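Local coordinates for protein alpha,alpha-trehalose-phosphate synthase (UDP-forming) (Burkholderia multivorans, PDB 5UOF) that belongs to glycosyltransferase family 20 and has the two-domain GT-B architecture, each domain built round a largely parallel beta sheet, at residues A[10-15]-A[135-140]; A[14-19]-A[45-50]; A[35-40]-A[68-73]; A[117-122]-A[141-146]. One frame throughout, in Å; residues are numbered along the deposited sequence.

From the N terminus, strand 12-16 begins both contact 1 and contact 2, which share Val-14 and Val-15 and use its two edges. Contact 2 closes first, a short loop through helix 32-43 to strand 46-48. Contact 3 starts within that loop and ends beyond it, so the two cross; it lays the same helix against strand 70-77, the next neighbour of 46-48. Contact 1 closes far later, on strand 135-139, and spans contact 3 entirely. Contact 4 opens on helix 109-127 before that closure and ends just after it, crossing contact 1 but following contacts 2 and 3 in series. Together they tie one sheet, helices 32-43 and 109-127 and the loop after strand 135-139.

Contact 1 of 4, residues A[10-15]-A[135-140]; sequences SRLIVV and LIWVHD
Backbone bonds from Arg-11, Ile-13 and Val-15 to Leu-135, Trp-137 and His-139 form a parallel ladder of five rungs. Ile-13 supplies two of them: its N lies 2.6 Å from Leu-135 O, and its O accepts from Trp-137 N at 2.7 Å. The last rung, His-139 N to Val-15 O, is more bent, with 141° at the hydrogen. Weaker CA-H...O contacts lie between the rungs, as where Leu-12 CA comes within 3.4 Å of Leu-135 O. The strand axes are turned 20° against each other.

Apolar contacts line both faces. On one, Leu-12 CG is anti to the backbone N (chi1 -179°), which brings CD1 to 4.0 Å from Trp-137 CB and CD2 to the indole edge. On the other, Val-15 and Ile-136 project together, their CG2 methyls 4.1 Å apart.

Among the aromatic groups, His-139 NE2 stands 3.2 Å above the plane of the Trp-137 ring, while Val-15 O meets the imidazole at its edge, in plane. His-139 ND1 hydrogen-bonds to His-164 NE2.

Strand 46-48 continues the sheet beyond 12-16, and 159-162 beyond 135-139. Helix 32-43 covers Leu-12 and Val-14; Phe-457 stacks on Trp-137.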
loop_
_atom_site.group_PDB
_atom_site.type_symbol
_atom_site.label_atom_id
_atom_site.label_comp_id
_atom_site.label_asym_id
_atom_site.label_seq_id
_atom_site.Cartn_x
_atom_site.Cartn_y
_atom_site.Cartn_z
ATOM N N SER A 10 -37.143 -19.060 1.228
ATOM C CA SER A 10 -36.532 -18.960 -0.085
ATOM C C SER A 10 -35.252 -19.784 -0.152
ATOM O O SER A 10 -34.550 -19.971 0.847
ATOM C CB SER A 10 -36.234 -17.500 -0.410
ATOM O OG SER A 10 -37.408 -16.716 -0.290
ATOM N N ARG A 11 -34.943 -20.273 -1.349
ATOM C CA ARG A 11 -33.686 -20.980 -1.548
ATOM C C ARG A 11 -32.516 -20.026 -1.380
ATOM O O ARG A 11 -32.560 -18.880 -1.836
ATOM C CB ARG A 11 -33.622 -21.607 -2.939
ATOM C CG ARG A 11 -34.719 -22.626 -3.204
ATOM C CD ARG A 11 -34.464 -23.338 -4.512
ATOM N NE ARG A 11 -34.312 -22.401 -5.623
ATOM C CZ ARG A 11 -34.078 -22.768 -6.878
ATOM N NH1 ARG A 11 -33.963 -24.055 -7.181
ATOM N NH2 ARG A 11 -33.944 -21.845 -7.830
ATOM N N LEU A 12 -31.474 -20.508 -0.707
ATOM C CA LEU A 12 -30.164 -19.883 -0.762
ATOM C C LEU A 12 -29.420 -20.434 -1.969
ATOM O O LEU A 12 -29.334 -21.652 -2.150
ATOM C CB LEU A 12 -29.377 -20.158 0.518
ATOM C CG LEU A 12 -27.982 -19.526 0.564
ATOM C CD1 LEU A 12 -28.080 -18.006 0.541
ATOM C CD2 LEU A 12 -27.212 -20.027 1.793
ATOM N N ILE A 13 -28.904 -19.536 -2.801
ATOM C CA ILE A 13 -28.085 -19.889 -3.950
ATOM C C ILE A 13 -26.668 -19.453 -3.614
ATOM O O ILE A 13 -26.379 -18.255 -3.573
ATOM C CB ILE A 13 -28.582 -19.211 -5.239
ATOM C CG1 ILE A 13 -30.107 -19.367 -5.384
ATOM C CG2 ILE A 13 -27.815 -19.721 -6.474
ATOM C CD1 ILE A 13 -30.611 -20.790 -5.539
ATOM N N VAL A 14 -25.791 -20.411 -3.345
ATOM C CA VAL A 14 -24.381 -20.122 -3.111
ATOM C C VAL A 14 -23.648 -20.176 -4.443
ATOM O O VAL A 14 -23.791 -21.143 -5.202
ATOM C CB VAL A 14 -23.778 -21.118 -2.106
ATOM C CG1 VAL A 14 -22.257 -21.036 -2.130
ATOM C CG2 VAL A 14 -24.308 -20.850 -0.697
ATOM N N VAL A 15 -22.866 -19.138 -4.732
ATOM C CA VAL A 15 -22.048 -19.067 -5.938
ATOM C C VAL A 15 -20.595 -18.923 -5.490
ATOM O O VAL A 15 -20.248 -17.951 -4.802
ATOM C CB VAL A 15 -22.467 -17.893 -6.837
ATOM C CG1 VAL A 15 -21.561 -17.789 -8.057
ATOM C CG2 VAL A 15 -23.926 -18.036 -7.265
ATOM N N LEU A 135 -32.407 -16.243 -2.742
ATOM C CA LEU A 135 -31.360 -15.420 -2.145
ATOM C C LEU A 135 -30.010 -15.894 -2.673
ATOM O O LEU A 135 -29.665 -17.072 -2.527
ATOM C CB LEU A 135 -31.415 -15.520 -0.622
ATOM C CG LEU A 135 -32.796 -15.307 -0.002
ATOM C CD1 LEU A 135 -32.781 -15.641 1.486
ATOM C CD2 LEU A 135 -33.280 -13.885 -0.222
ATOM N N ILE A 136 -29.239 -14.984 -3.269
ATOM C CA ILE A 136 -27.994 -15.332 -3.945
ATOM C C ILE A 136 -26.826 -14.812 -3.121
ATOM O O ILE A 136 -26.797 -13.629 -2.765
ATOM C CB ILE A 136 -27.956 -14.765 -5.372
ATOM C CG1 ILE A 136 -29.236 -15.185 -6.118
ATOM C CG2 ILE A 136 -26.723 -15.255 -6.110
ATOM C CD1 ILE A 136 -29.314 -14.627 -7.527
ATOM N N TRP A 137 -25.854 -15.689 -2.851
ATOM C CA TRP A 137 -24.685 -15.368 -2.026
ATOM C C TRP A 137 -23.417 -15.713 -2.801
ATOM O O TRP A 137 -23.089 -16.895 -2.964
ATOM C CB TRP A 137 -24.742 -16.129 -0.705
ATOM C CG TRP A 137 -23.730 -15.656 0.312
ATOM C CD1 TRP A 137 -22.817 -14.652 0.165
ATOM C CD2 TRP A 137 -23.549 -16.181 1.627
ATOM N NE1 TRP A 137 -22.075 -14.515 1.315
ATOM C CE2 TRP A 137 -22.509 -15.441 2.230
ATOM C CE3 TRP A 137 -24.174 -17.201 2.361
ATOM C CZ2 TRP A 137 -22.073 -15.695 3.525
ATOM C CZ3 TRP A 137 -23.728 -17.451 3.658
ATOM C CH2 TRP A 137 -22.695 -16.699 4.219
ATOM N N VAL A 138 -22.696 -14.676 -3.261
ATOM C CA VAL A 138 -21.493 -14.802 -4.086
ATOM C C VAL A 138 -20.255 -14.658 -3.211
ATOM O O VAL A 138 -20.176 -13.748 -2.374
ATOM C CB VAL A 138 -21.495 -13.739 -5.201
ATOM C CG1 VAL A 138 -20.255 -13.879 -6.087
ATOM C CG2 VAL A 138 -22.784 -13.833 -6.023
ATOM N N HIS A 139 -19.257 -15.516 -3.431
ATOM C CA HIS A 139 -18.077 -15.567 -2.573
ATOM C C HIS A 139 -16.804 -15.186 -3.307
ATOM O O HIS A 139 -16.412 -15.847 -4.273
ATOM C CB HIS A 139 -17.934 -16.949 -1.943
ATOM C CG HIS A 139 -18.949 -17.186 -0.882
ATOM N ND1 HIS A 139 -18.691 -16.936 0.451
ATOM C CD2 HIS A 139 -20.252 -17.538 -0.962
ATOM C CE1 HIS A 139 -19.785 -17.174 1.153
ATOM N NE2 HIS A 139 -20.746 -17.534 0.318
ATOM N N ASP A 140 -16.178 -14.108 -2.830
ATOM C CA ASP A 140 -14.770 -13.763 -3.010
ATOM C C ASP A 140 -14.417 -13.138 -4.357
ATOM O O ASP A 140 -15.255 -13.008 -5.257
ATOM C CB ASP A 140 -13.880 -14.978 -2.760
ATOM C CG ASP A 140 -12.597 -14.609 -2.015
ATOM O OD1 ASP A 140 -12.478 -13.433 -1.579
ATOM O OD2 ASP A 140 -11.703 -15.471 -1.875
#

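Contact 2 of 4, residues A[14-19]-A[45-50]; sequences VVSNRV and GVWFGW
The five-membered ring of Trp-47 is held between two valine methyls on opposite faces: Val-14 CG1 is 3.7 Å from its centroid and Val-19 CG2 3.9 Å. Val-14 runs along the indole, and Val-19 comes against it from the reverse direction. On the other side of the sheet Val-15 CG1 meets the edge of the Phe-48 ring, 4.1 Å from CD2. Val-14, Val-15, Trp-47 and Phe-48 sit on the parallel strands of a beta-alpha-beta unit, 12-16 and 46-48 linked through helix 32-43, while Val-19 comes from beyond the corner. The hydrogen bond from Phe-48 N to Val-14 O is almost straight (178° at the hydrogen). Further along, Trp-47 NE1 donates to Ser-16 OG at 2.8 Å; the oxygen lies in the indole plane, placed there by a chi1 of 73° that sets OG between the backbone N and carbonyl carbon. Both segments then turn a corner, at Asn-17 and Gly-49, and Val-19 N hydrogen-bonds to Trp-50 O over 2.9 Å. Here a water bridges the segments, donating to Ser-16 O and Asn-17 O and accepting weakly from Trp-50 N; Asn-17 OD1 hydrogen-bonds to Tyr-85 OH.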
loop_
_atom_site.group_PDB
_atom_site.type_symbol
_atom_site.label_atom_id
_atom_site.label_comp_id
_atom_site.label_asym_id
_atom_site.label_seq_id
_atom_site.Cartn_x
_atom_site.Cartn_y
_atom_site.Cartn_z
ATOM N N VAL A 14 -25.791 -20.411 -3.345
ATOM C CA VAL A 14 -24.381 -20.122 -3.111
ATOM C C VAL A 14 -23.648 -20.176 -4.443
ATOM O O VAL A 14 -23.791 -21.143 -5.202
ATOM C CB VAL A 14 -23.778 -21.118 -2.106
ATOM C CG1 VAL A 14 -22.257 -21.036 -2.130
ATOM C CG2 VAL A 14 -24.308 -20.850 -0.697
ATOM N N VAL A 15 -22.866 -19.138 -4.732
ATOM C CA VAL A 15 -22.048 -19.067 -5.938
ATOM C C VAL A 15 -20.595 -18.923 -5.490
ATOM O O VAL A 15 -20.248 -17.951 -4.802
ATOM C CB VAL A 15 -22.467 -17.893 -6.837
ATOM C CG1 VAL A 15 -21.561 -17.789 -8.057
ATOM C CG2 VAL A 15 -23.926 -18.036 -7.265
ATOM N N SER A 16 -19.749 -19.888 -5.862
ATOM C CA SER A 16 -18.347 -19.842 -5.449
ATOM C C SER A 16 -17.466 -20.527 -6.488
ATOM O O SER A 16 -17.938 -20.995 -7.528
ATOM C CB SER A 16 -18.150 -20.495 -4.080
ATOM O OG SER A 16 -18.273 -21.906 -4.161
ATOM N N ASN A 17 -16.168 -20.618 -6.171
ATOM C CA ASN A 17 -15.180 -21.083 -7.145
ATOM C C ASN A 17 -15.381 -22.550 -7.482
ATOM O O ASN A 17 -15.234 -22.948 -8.643
ATOM C CB ASN A 17 -13.755 -20.889 -6.615
ATOM C CG ASN A 17 -13.396 -19.439 -6.378
ATOM O OD1 ASN A 17 -13.829 -18.550 -7.105
ATOM N ND2 ASN A 17 -12.590 -19.198 -5.352
ATOM N N ARG A 18 -15.714 -23.372 -6.489
ATOM C CA ARG A 18 -15.679 -24.813 -6.685
ATOM C C ARG A 18 -16.796 -25.477 -5.895
ATOM O O ARG A 18 -16.945 -25.227 -4.694
ATOM C CB ARG A 18 -14.322 -25.372 -6.243
ATOM C CG ARG A 18 -14.238 -26.880 -6.280
ATOM C CD ARG A 18 -14.153 -27.383 -7.702
ATOM N NE ARG A 18 -14.226 -28.840 -7.747
ATOM C CZ ARG A 18 -13.181 -29.640 -7.575
ATOM N NH1 ARG A 18 -11.978 -29.124 -7.348
ATOM N NH2 ARG A 18 -13.337 -30.955 -7.635
ATOM N N VAL A 19 -17.563 -26.334 -6.560
ATOM C CA VAL A 19 -18.501 -27.216 -5.881
ATOM C C VAL A 19 -17.827 -28.577 -5.777
ATOM O O VAL A 19 -17.587 -29.242 -6.792
ATOM C CB VAL A 19 -19.839 -27.308 -6.626
ATOM C CG1 VAL A 19 -20.814 -28.148 -5.833
ATOM C CG2 VAL A 19 -20.408 -25.920 -6.887
ATOM N N GLY A 45 -31.489 -25.309 -1.003
ATOM C CA GLY A 45 -30.878 -24.387 -1.937
ATOM C C GLY A 45 -30.037 -25.057 -3.007
ATOM O O GLY A 45 -30.082 -26.268 -3.225
ATOM N N VAL A 46 -29.260 -24.222 -3.697
ATOM C CA VAL A 46 -28.423 -24.628 -4.818
ATOM C C VAL A 46 -27.025 -24.064 -4.592
ATOM O O VAL A 46 -26.876 -22.897 -4.215
ATOM C CB VAL A 46 -28.993 -24.130 -6.162
ATOM C CG1 VAL A 46 -28.169 -24.652 -7.335
ATOM C CG2 VAL A 46 -30.459 -24.534 -6.308
ATOM N N TRP A 47 -26.009 -24.895 -4.800
ATOM C CA TRP A 47 -24.618 -24.464 -4.849
ATOM C C TRP A 47 -24.188 -24.536 -6.306
ATOM O O TRP A 47 -24.232 -25.613 -6.916
ATOM C CB TRP A 47 -23.734 -25.343 -3.964
ATOM C CG TRP A 47 -22.349 -24.800 -3.678
ATOM C CD1 TRP A 47 -21.706 -23.778 -4.312
ATOM C CD2 TRP A 47 -21.453 -25.280 -2.672
ATOM N NE1 TRP A 47 -20.456 -23.592 -3.756
ATOM C CE2 TRP A 47 -20.284 -24.503 -2.746
ATOM C CE3 TRP A 47 -21.534 -26.295 -1.709
ATOM C CZ2 TRP A 47 -19.200 -24.708 -1.894
ATOM C CZ3 TRP A 47 -20.460 -26.495 -0.864
ATOM C CH2 TRP A 47 -19.306 -25.706 -0.965
ATOM N N PHE A 48 -23.832 -23.385 -6.866
ATOM C CA PHE A 48 -23.476 -23.238 -8.266
ATOM C C PHE A 48 -22.001 -22.892 -8.381
ATOM O O PHE A 48 -21.496 -22.056 -7.630
ATOM C CB PHE A 48 -24.340 -22.148 -8.921
ATOM C CG PHE A 48 -23.899 -21.763 -10.303
ATOM C CD1 PHE A 48 -24.363 -22.461 -11.416
ATOM C CD2 PHE A 48 -23.061 -20.678 -10.499
ATOM C CE1 PHE A 48 -23.964 -22.093 -12.689
ATOM C CE2 PHE A 48 -22.663 -20.306 -11.772
ATOM C CZ PHE A 48 -23.113 -21.016 -12.867
ATOM N N GLY A 49 -21.317 -23.539 -9.320
ATOM C CA GLY A 49 -19.922 -23.231 -9.558
ATOM C C GLY A 49 -19.252 -24.303 -10.399
ATOM O O GLY A 49 -19.906 -25.178 -10.971
ATOM N N TRP A 50 -17.922 -24.216 -10.440
ATOM C CA TRP A 50 -17.091 -25.124 -11.222
ATOM C C TRP A 50 -17.097 -26.529 -10.633
ATOM O O TRP A 50 -17.090 -26.706 -9.410
ATOM C CB TRP A 50 -15.659 -24.592 -11.245
ATOM C CG TRP A 50 -14.705 -25.333 -12.124
ATOM C CD1 TRP A 50 -14.981 -25.941 -13.310
ATOM C CD2 TRP A 50 -13.303 -25.516 -11.892
ATOM N NE1 TRP A 50 -13.836 -26.499 -13.833
ATOM C CE2 TRP A 50 -12.792 -26.248 -12.981
ATOM C CE3 TRP A 50 -12.431 -25.132 -10.863
ATOM C CZ2 TRP A 50 -11.445 -26.609 -13.074
ATOM C CZ3 TRP A 50 -11.093 -25.490 -10.957
ATOM C CH2 TRP A 50 -10.616 -26.224 -12.053
HETATM O O HOH W 1 -16.882 -21.027 -10.108
#

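Contact 3 of 4, residues A[35-40]-A[68-73]; sequences GVMDAL and GNVTYA
Met-37 reaches Val-70 and Tyr-72 by a doubly bent side chain: its first torsion carries CG to the side opposite the backbone N, and turns at chi2 (55°) and chi3 (64°) then curl the thioether toward the strand. As a result CE lies 3.4 Å from Tyr-72 OH, at the edge of the phenol and near its plane. SD is 3.8 Å from the same oxygen and also packs on Val-70 CG2 at 4.1 Å. The methionine and tyrosine side chains are roughly perpendicular.

Val-70 points toward the helix and sets both methyls against Leu-40. Leu-40 CB is 3.9 Å from Val-70 CG2 and 4.0 Å from Val-70 CG1, and CG2 also touches the backbone at Leu-40 C (3.7 Å). Val-70 CG1 in turn rests over the rim of one face of the Tyr-72 ring. No hydrogen bond joins the two segments; the contact is van der Waals packing, largely apolar.

Helix 35-40 and strand 70-73 run at 121° to each other. Strand 70-77 lies between 63-67 and 46-48 in the sheet, and Met-37 and Leu-40 of the covering helix both also pack on Trp-47.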
loop_
_atom_site.group_PDB
_atom_site.type_symbol
_atom_site.label_atom_id
_atom_site.label_comp_id
_atom_site.label_asym_id
_atom_site.label_seq_id
_atom_site.Cartn_x
_atom_site.Cartn_y
_atom_site.Cartn_z
ATOM N N GLY A 35 -19.068 -23.900 6.131
ATOM C CA GLY A 35 -19.666 -22.603 6.400
ATOM C C GLY A 35 -21.086 -22.448 5.887
ATOM O O GLY A 35 -21.904 -21.782 6.524
ATOM N N VAL A 36 -21.413 -23.057 4.750
ATOM C CA VAL A 36 -22.700 -22.791 4.109
ATOM C C VAL A 36 -23.644 -23.978 4.080
ATOM O O VAL A 36 -24.810 -23.798 3.691
ATOM C CB VAL A 36 -22.516 -22.265 2.672
ATOM C CG1 VAL A 36 -21.677 -20.978 2.666
ATOM C CG2 VAL A 36 -21.915 -23.349 1.792
ATOM N N MET A 37 -23.200 -25.182 4.436
ATOM C CA MET A 37 -24.038 -26.342 4.132
ATOM C C MET A 37 -25.327 -26.332 4.947
ATOM O O MET A 37 -26.399 -26.670 4.422
ATOM C CB MET A 37 -23.262 -27.638 4.350
ATOM C CG MET A 37 -23.995 -28.882 3.857
ATOM S SD MET A 37 -24.481 -28.788 2.116
ATOM C CE MET A 37 -22.891 -28.707 1.294
ATOM N N ASP A 38 -25.252 -25.932 6.223
ATOM C CA ASP A 38 -26.455 -25.888 7.052
ATOM C C ASP A 38 -27.517 -24.979 6.443
ATOM O O ASP A 38 -28.715 -25.282 6.508
ATOM C CB ASP A 38 -26.114 -25.426 8.466
ATOM C CG ASP A 38 -25.608 -26.554 9.348
ATOM O OD1 ASP A 38 -25.482 -27.695 8.851
ATOM O OD2 ASP A 38 -25.342 -26.300 10.543
ATOM N N ALA A 39 -27.096 -23.850 5.858
ATOM C CA ALA A 39 -28.045 -22.939 5.229
ATOM C C ALA A 39 -28.583 -23.512 3.923
ATOM O O ALA A 39 -29.771 -23.359 3.611
ATOM C CB ALA A 39 -27.387 -21.581 4.990
ATOM N N LEU A 40 -27.727 -24.165 3.134
ATOM C CA LEU A 40 -28.224 -24.810 1.916
ATOM C C LEU A 40 -29.212 -25.920 2.248
ATOM O O LEU A 40 -30.264 -26.042 1.605
ATOM C CB LEU A 40 -27.066 -25.360 1.086
ATOM C CG LEU A 40 -26.167 -24.315 0.413
ATOM C CD1 LEU A 40 -24.919 -24.980 -0.130
ATOM C CD2 LEU A 40 -26.922 -23.591 -0.702
ATOM N N GLY A 68 -29.533 -35.201 -0.883
ATOM C CA GLY A 68 -30.493 -34.846 0.140
ATOM C C GLY A 68 -31.358 -33.700 -0.340
ATOM O O GLY A 68 -32.043 -33.795 -1.361
ATOM N N ASN A 69 -31.301 -32.584 0.378
ATOM C CA ASN A 69 -32.138 -31.426 0.111
ATOM C C ASN A 69 -31.418 -30.344 -0.687
ATOM O O ASN A 69 -32.003 -29.292 -0.960
ATOM C CB ASN A 69 -32.638 -30.844 1.435
ATOM C CG ASN A 69 -33.903 -30.028 1.276
ATOM O OD1 ASN A 69 -34.711 -30.274 0.380
ATOM N ND2 ASN A 69 -34.089 -29.053 2.165
ATOM N N VAL A 70 -30.173 -30.575 -1.071
ATOM C CA VAL A 70 -29.342 -29.565 -1.706
ATOM C C VAL A 70 -29.112 -29.959 -3.154
ATOM O O VAL A 70 -28.880 -31.133 -3.461
ATOM C CB VAL A 70 -28.005 -29.395 -0.957
ATOM C CG1 VAL A 70 -27.143 -28.337 -1.621
ATOM C CG2 VAL A 70 -28.262 -29.037 0.488
ATOM N N THR A 71 -29.181 -28.973 -4.044
ATOM C CA THR A 71 -28.882 -29.168 -5.454
ATOM C C THR A 71 -27.502 -28.602 -5.756
ATOM O O THR A 71 -27.163 -27.499 -5.313
ATOM C CB THR A 71 -29.941 -28.506 -6.338
ATOM O OG1 THR A 71 -31.227 -29.051 -6.018
ATOM C CG2 THR A 71 -29.649 -28.755 -7.806
ATOM N N TYR A 72 -26.701 -29.369 -6.485
ATOM C CA TYR A 72 -25.393 -28.923 -6.943
ATOM C C TYR A 72 -25.474 -28.714 -8.449
ATOM O O TYR A 72 -25.729 -29.666 -9.198
ATOM C CB TYR A 72 -24.311 -29.934 -6.569
ATOM C CG TYR A 72 -24.259 -30.212 -5.077
ATOM C CD1 TYR A 72 -23.458 -29.445 -4.238
ATOM C CD2 TYR A 72 -25.026 -31.221 -4.508
ATOM C CE1 TYR A 72 -23.408 -29.683 -2.878
ATOM C CE2 TYR A 72 -24.986 -31.463 -3.144
ATOM C CZ TYR A 72 -24.174 -30.689 -2.336
ATOM O OH TYR A 72 -24.123 -30.922 -0.979
ATOM N N ALA A 73 -25.297 -27.467 -8.880
ATOM C CA ALA A 73 -25.408 -27.059 -10.278
ATOM C C ALA A 73 -24.024 -26.649 -10.753
ATOM O O ALA A 73 -23.514 -25.597 -10.354
ATOM C CB ALA A 73 -26.401 -25.909 -10.437
#

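Contact 4 of 4, residues A[117-122]-A[141-146]; sequences RVNAML and YHLLPF
A single hydrogen bond joins the segments, from Asn-119 ND2 to His-142 O. It is 3.2 Å long with 166° at the hydrogen, and its donor lies in the carbonyl plane while the acceptor lies close to the amide plane. The same ND2 also hydrogen-bonds to Tyr-115 O one helical turn back, so two carbonyls fix the amide's rotation.

The loop also packs closely against this amide. Asn-119 OD1 is 3.4 Å from Leu-143 CA and 3.5 Å from Pro-145 CD, the asparagine side chain lying nearly square across the proline. The type I turn from Leu-143 to Phe-146 presents these atoms, with Pro-145 in the N-cap position of the following helix.

Apolar contact comes from Phe-146. A chi1 of -163° swings its ring away from its own backbone N, bringing CE1 to 3.9 Å from Leu-122 CB, which meets the ring at its edge, in plane.

The loop and the start of helix 146-152 lie between helix 109-127 and the end of strand 135-139; Phe-146 also touches Leu-126 and Val-138, and Tyr-85 of helix 79-86 packs on Leu-122 and Leu-143.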
loop_
_atom_site.group_PDB
_atom_site.type_symbol
_atom_site.label_atom_id
_atom_site.label_comp_id
_atom_site.label_asym_id
_atom_site.label_seq_id
_atom_site.Cartn_x
_atom_site.Cartn_y
_atom_site.Cartn_z
ATOM N N ARG A 117 -15.560 -11.194 -18.919
ATOM C CA ARG A 117 -16.224 -12.119 -19.834
ATOM C C ARG A 117 -16.630 -13.406 -19.126
ATOM O O ARG A 117 -17.762 -13.880 -19.283
ATOM C CB ARG A 117 -15.325 -12.438 -21.031
ATOM C CG ARG A 117 -16.016 -13.376 -22.041
ATOM C CD ARG A 117 -15.037 -13.991 -23.042
ATOM N NE ARG A 117 -14.122 -14.936 -22.400
ATOM C CZ ARG A 117 -14.441 -16.187 -22.067
ATOM N NH1 ARG A 117 -15.662 -16.660 -22.314
ATOM N NH2 ARG A 117 -13.536 -16.971 -21.488
ATOM N N VAL A 118 -15.724 -13.988 -18.336
ATOM C CA VAL A 118 -16.060 -15.261 -17.704
ATOM C C VAL A 118 -17.099 -15.065 -16.613
ATOM O O VAL A 118 -17.950 -15.939 -16.400
ATOM C CB VAL A 118 -14.808 -15.977 -17.169
ATOM C CG1 VAL A 118 -13.894 -16.340 -18.324
ATOM C CG2 VAL A 118 -14.085 -15.137 -16.118
ATOM N N ASN A 119 -17.075 -13.924 -15.918
ATOM C CA ASN A 119 -18.145 -13.651 -14.966
ATOM C C ASN A 119 -19.490 -13.552 -15.680
ATOM O O ASN A 119 -20.480 -14.157 -15.252
ATOM C CB ASN A 119 -17.853 -12.379 -14.180
ATOM C CG ASN A 119 -17.088 -12.653 -12.904
ATOM O OD1 ASN A 119 -17.683 -12.846 -11.840
ATOM N ND2 ASN A 119 -15.761 -12.683 -12.999
ATOM N N ALA A 120 -19.538 -12.803 -16.787
ATOM C CA ALA A 120 -20.773 -12.696 -17.555
ATOM C C ALA A 120 -21.231 -14.065 -18.051
ATOM O O ALA A 120 -22.429 -14.376 -18.023
ATOM C CB ALA A 120 -20.579 -11.727 -18.727
ATOM N N MET A 121 -20.286 -14.905 -18.485
ATOM C CA MET A 121 -20.620 -16.250 -18.948
ATOM C C MET A 121 -21.264 -17.073 -17.833
ATOM O O MET A 121 -22.317 -17.695 -18.024
ATOM C CB MET A 121 -19.356 -16.937 -19.476
ATOM C CG MET A 121 -19.569 -18.328 -20.079
ATOM S SD MET A 121 -19.503 -19.665 -18.845
ATOM C CE MET A 121 -17.784 -19.559 -18.335
ATOM N N LEU A 122 -20.643 -17.084 -16.657
ATOM C CA LEU A 122 -21.167 -17.883 -15.555
ATOM C C LEU A 122 -22.501 -17.341 -15.062
ATOM O O LEU A 122 -23.388 -18.115 -14.684
ATOM C CB LEU A 122 -20.145 -17.931 -14.424
ATOM C CG LEU A 122 -18.866 -18.705 -14.738
ATOM C CD1 LEU A 122 -17.815 -18.427 -13.674
ATOM C CD2 LEU A 122 -19.175 -20.204 -14.830
ATOM N N TYR A 141 -13.143 -12.758 -4.481
ATOM C CA TYR A 141 -12.729 -11.754 -5.454
ATOM C C TYR A 141 -12.773 -12.241 -6.903
ATOM O O TYR A 141 -12.844 -11.400 -7.808
ATOM C CB TYR A 141 -11.322 -11.250 -5.088
ATOM C CG TYR A 141 -10.248 -12.312 -5.132
ATOM C CD1 TYR A 141 -10.059 -13.193 -4.066
ATOM C CD2 TYR A 141 -9.434 -12.448 -6.251
ATOM C CE1 TYR A 141 -9.089 -14.174 -4.126
ATOM C CE2 TYR A 141 -8.458 -13.417 -6.315
ATOM C CZ TYR A 141 -8.291 -14.279 -5.251
ATOM O OH TYR A 141 -7.320 -15.252 -5.326
ATOM N N HIS A 142 -12.706 -13.556 -7.154
ATOM C CA HIS A 142 -12.798 -14.029 -8.535
ATOM C C HIS A 142 -14.160 -13.738 -9.134
ATOM O O HIS A 142 -14.297 -13.720 -10.365
ATOM C CB HIS A 142 -12.552 -15.543 -8.631
ATOM C CG HIS A 142 -11.185 -15.986 -8.197
ATOM N ND1 HIS A 142 -10.058 -15.788 -8.966
ATOM C CD2 HIS A 142 -10.774 -16.657 -7.096
ATOM C CE1 HIS A 142 -9.007 -16.299 -8.348
ATOM N NE2 HIS A 142 -9.416 -16.831 -7.211
ATOM N N LEU A 143 -15.174 -13.540 -8.287
ATOM C CA LEU A 143 -16.559 -13.386 -8.722
ATOM C C LEU A 143 -17.103 -12.006 -8.387
ATOM O O LEU A 143 -18.316 -11.816 -8.339
ATOM C CB LEU A 143 -17.435 -14.463 -8.082
ATOM C CG LEU A 143 -17.191 -15.891 -8.547
ATOM C CD1 LEU A 143 -17.774 -16.898 -7.555
ATOM C CD2 LEU A 143 -17.775 -16.071 -9.938
ATOM N N LEU A 144 -16.227 -11.048 -8.108
ATOM C CA LEU A 144 -16.688 -9.696 -7.796
ATOM C C LEU A 144 -17.691 -9.120 -8.802
ATOM O O LEU A 144 -18.711 -8.564 -8.362
ATOM C CB LEU A 144 -15.445 -8.814 -7.619
ATOM C CG LEU A 144 -15.673 -7.449 -6.994
ATOM C CD1 LEU A 144 -14.449 -7.075 -6.207
ATOM C CD2 LEU A 144 -15.940 -6.438 -8.097
ATOM N N PRO A 145 -17.503 -9.221 -10.122
ATOM C CA PRO A 145 -18.481 -8.637 -11.054
ATOM C C PRO A 145 -19.766 -9.442 -11.218
ATOM O O PRO A 145 -20.590 -9.091 -12.072
ATOM C CB PRO A 145 -17.713 -8.591 -12.389
ATOM C CG PRO A 145 -16.289 -8.928 -12.075
ATOM C CD PRO A 145 -16.340 -9.767 -10.841
ATOM N N PHE A 146 -19.982 -10.487 -10.419
ATOM C CA PHE A 146 -21.048 -11.444 -10.723
ATOM C C PHE A 146 -22.435 -10.814 -10.590
ATOM O O PHE A 146 -23.299 -11.025 -11.452
ATOM C CB PHE A 146 -20.911 -12.668 -9.815
ATOM C CG PHE A 146 -21.690 -13.874 -10.291
ATOM C CD1 PHE A 146 -21.161 -14.729 -11.251
ATOM C CD2 PHE A 146 -22.929 -14.169 -9.749
ATOM C CE1 PHE A 146 -21.866 -15.850 -11.674
ATOM C CE2 PHE A 146 -23.633 -15.286 -10.162
ATOM C CZ PHE A 146 -23.101 -16.127 -11.124
#